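Local coordinates for AT-rich interactive domain-containing protein 4 (Arabidopsis thaliana, PDB 6LQF), which binds DNA and the H3K4me3 histone mark through its ARID-PHD cassette, at residues A[81-84]-A[85-89]. Sequence-based numbering, arbitrary orientation.
Sequences VGNG and INWKG. With nucleotides of chain D.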
loop_
_atom_site.group_PDB
_atom_site.type_symbol
_atom_site.label_atom_id
_atom_site.label_comp_id
_atom_site.label_asym_id
_atom_site.label_seq_id
_atom_site.Cartn_x
_atom_site.Cartn_y
_atom_site.Cartn_z
ATOM N N VAL A 81 -1.941 7.588 -6.572
ATOM C CA VAL A 81 -2.150 8.494 -5.465
ATOM C C VAL A 81 -0.837 9.219 -5.130
ATOM O O VAL A 81 -0.852 10.289 -4.527
ATOM C CB VAL A 81 -2.734 7.715 -4.274
ATOM C CG1 VAL A 81 -2.868 8.548 -2.988
ATOM C CG2 VAL A 81 -4.110 7.124 -4.669
ATOM N N GLY A 82 0.308 8.651 -5.508
ATOM C CA GLY A 82 1.529 9.402 -5.453
ATOM C C GLY A 82 1.960 9.812 -4.085
ATOM O O GLY A 82 1.961 8.960 -3.166
ATOM N N ASN A 83 2.224 11.101 -3.873
ATOM C CA ASN A 83 2.656 11.553 -2.576
ATOM C C ASN A 83 1.463 11.745 -1.637
ATOM O O ASN A 83 1.625 12.210 -0.506
ATOM C CB ASN A 83 3.505 12.837 -2.710
ATOM C CG ASN A 83 4.875 12.541 -3.300
ATOM O OD1 ASN A 83 5.408 11.456 -3.191
ATOM N ND2 ASN A 83 5.427 13.525 -4.021
ATOM N N GLY A 84 0.258 11.406 -2.101
ATOM C CA GLY A 84 -0.898 11.290 -1.214
ATOM C C GLY A 84 -0.823 10.049 -0.321
ATOM O O GLY A 84 -1.657 9.889 0.600
ATOM N N ILE A 85 0.179 9.203 -0.586
ATOM C CA ILE A 85 0.556 8.063 0.283
ATOM C C ILE A 85 1.760 8.529 1.097
ATOM O O ILE A 85 2.658 9.170 0.549
ATOM C CB ILE A 85 0.873 6.815 -0.569
ATOM C CG1 ILE A 85 -0.424 6.276 -1.165
ATOM C CG2 ILE A 85 1.636 5.721 0.234
ATOM C CD1 ILE A 85 -0.195 5.290 -2.323
ATOM N N ASN A 86 1.788 8.250 2.393
ATOM C CA ASN A 86 2.968 8.492 3.198
ATOM C C ASN A 86 3.851 7.264 3.088
ATOM O O ASN A 86 3.653 6.259 3.760
ATOM C CB ASN A 86 2.576 8.766 4.653
ATOM C CG ASN A 86 3.753 9.087 5.556
ATOM O OD1 ASN A 86 4.905 8.969 5.128
ATOM N ND2 ASN A 86 3.496 9.494 6.819
ATOM N N TRP A 87 4.856 7.352 2.203
ATOM C CA TRP A 87 5.676 6.181 1.872
ATOM C C TRP A 87 6.598 5.827 3.033
ATOM O O TRP A 87 6.623 4.689 3.479
ATOM C CB TRP A 87 6.492 6.475 0.587
ATOM C CG TRP A 87 5.602 6.591 -0.610
ATOM C CD1 TRP A 87 4.939 7.711 -1.023
ATOM C CD2 TRP A 87 5.239 5.553 -1.510
ATOM N NE1 TRP A 87 4.147 7.433 -2.133
ATOM C CE2 TRP A 87 4.356 6.105 -2.466
ATOM C CE3 TRP A 87 5.608 4.198 -1.628
ATOM C CZ2 TRP A 87 3.816 5.328 -3.498
ATOM C CZ3 TRP A 87 5.107 3.447 -2.682
ATOM C CH2 TRP A 87 4.206 4.028 -3.605
ATOM N N LYS A 88 7.359 6.791 3.538
ATOM C CA LYS A 88 8.209 6.486 4.693
ATOM C C LYS A 88 7.445 6.086 5.946
ATOM O O LYS A 88 7.801 5.117 6.672
ATOM C CB LYS A 88 9.122 7.672 4.984
ATOM C CG LYS A 88 10.053 7.436 6.150
ATOM C CD LYS A 88 11.277 8.384 6.037
ATOM C CE LYS A 88 12.312 8.212 7.155
ATOM N NZ LYS A 88 13.095 6.910 7.159
ATOM N N GLY A 89 6.369 6.818 6.217
ATOM C CA GLY A 89 5.661 6.671 7.479
ATOM C C GLY A 89 4.561 5.640 7.554
ATOM O O GLY A 89 4.236 5.185 8.664
ATOM P P DG D 5 7.194 10.344 1.796
ATOM O OP1 DG D 5 5.836 9.889 1.491
ATOM O OP2 DG D 5 8.189 9.326 2.318
ATOM O "O5'" DG D 5 7.778 11.020 0.511
ATOM C "C5'" DG D 5 6.942 11.948 -0.190
ATOM C "C4'" DG D 5 7.768 12.719 -1.218
ATOM O "O4'" DG D 5 8.660 13.633 -0.526
ATOM C "C3'" DG D 5 8.624 11.869 -2.125
ATOM O "O3'" DG D 5 8.660 12.506 -3.451
ATOM C "C2'" DG D 5 9.976 11.935 -1.433
ATOM C "C1'" DG D 5 9.998 13.364 -0.903
ATOM N N9 DG D 5 10.834 13.547 0.285
ATOM C C8 DG D 5 10.787 12.830 1.440
ATOM N N7 DG D 5 11.701 13.177 2.313
ATOM C C5 DG D 5 12.367 14.221 1.674
ATOM C C6 DG D 5 13.431 15.034 2.119
ATOM O O6 DG D 5 14.038 14.969 3.205
ATOM N N1 DG D 5 13.851 15.955 1.134
ATOM C C2 DG D 5 13.217 16.130 -0.058
ATOM N N2 DG D 5 13.722 17.053 -0.884
ATOM N N3 DG D 5 12.203 15.388 -0.469
ATOM C C4 DG D 5 11.815 14.469 0.459
ATOM P P DA D 4 6.603 11.300 8.618
ATOM O OP1 DA D 4 5.438 10.355 8.592
ATOM O OP2 DA D 4 7.869 10.865 9.280
ATOM O "O5'" DA D 4 6.978 11.628 7.087
ATOM C "C5'" DA D 4 5.943 12.125 6.226
ATOM C "C4'" DA D 4 6.508 12.551 4.900
ATOM O "O4'" DA D 4 7.401 13.686 5.116
ATOM C "C3'" DA D 4 7.318 11.452 4.193
ATOM O "O3'" DA D 4 7.016 11.557 2.820
ATOM C "C2'" DA D 4 8.736 11.925 4.446
ATOM C "C1'" DA D 4 8.553 13.444 4.332
ATOM N N9 DA D 4 9.627 14.227 4.881
ATOM C C8 DA D 4 10.288 14.075 6.062
ATOM N N7 DA D 4 11.235 14.996 6.253
ATOM C C5 DA D 4 11.163 15.773 5.127
ATOM C C6 DA D 4 11.897 16.919 4.699
ATOM N N6 DA D 4 12.917 17.447 5.391
ATOM N N1 DA D 4 11.601 17.429 3.508
ATOM C C2 DA D 4 10.585 16.924 2.806
ATOM N N3 DA D 4 9.807 15.874 3.112
ATOM C C4 DA D 4 10.154 15.355 4.298
#
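The carbonyl of Gly82 holds the turn into helix 87-91: its O accepts from Ile85 N at 3.1 Å, and the 3-10 segment 81-84 is followed by Ile85 and the N-cap Asn86, with the helix beginning at Trp87. Trp87 NE1 gives the same O a second bond, 2.9 Å long with an N-H...O angle of 161°. The two donors come from opposite faces of the carbonyl plane, and Gly82 O lies near the indole plane, at the ring edge. Trp87 CG is anti to its carbonyl carbon (chi1 -68°), which brings the N-H edge of the indole to Gly82 O. Ile85 CG2 lies against one indole face, offset toward the rim. Ile85 CG1 meets Val81 CG1 at 3.8 Å, the two side chains crossing at about a right angle. With alanine in place of Trp87, Gly82 O would probably lose one of its two donors, and a gap would open against Leu69, Val73 and Leu111. Asn86 OD1 accepts the capping bond from Gly89 N at 2.8 Å. Its ND2 donates to OP1 of DA4 of chain D (2.8 Å, nearly straight at 170°) and also to Ala172 O. Trp87 N donates a hydrogen bond to OP1, and Lys88 N one to OP2, of DG5 of chain D. Gly84 makes backbone hydrogen bonds to the bound peptide. The arrangement is a capped helix N-terminus gripping a DNA backbone phosphate through main-chain N-H groups, here in the ARID domain.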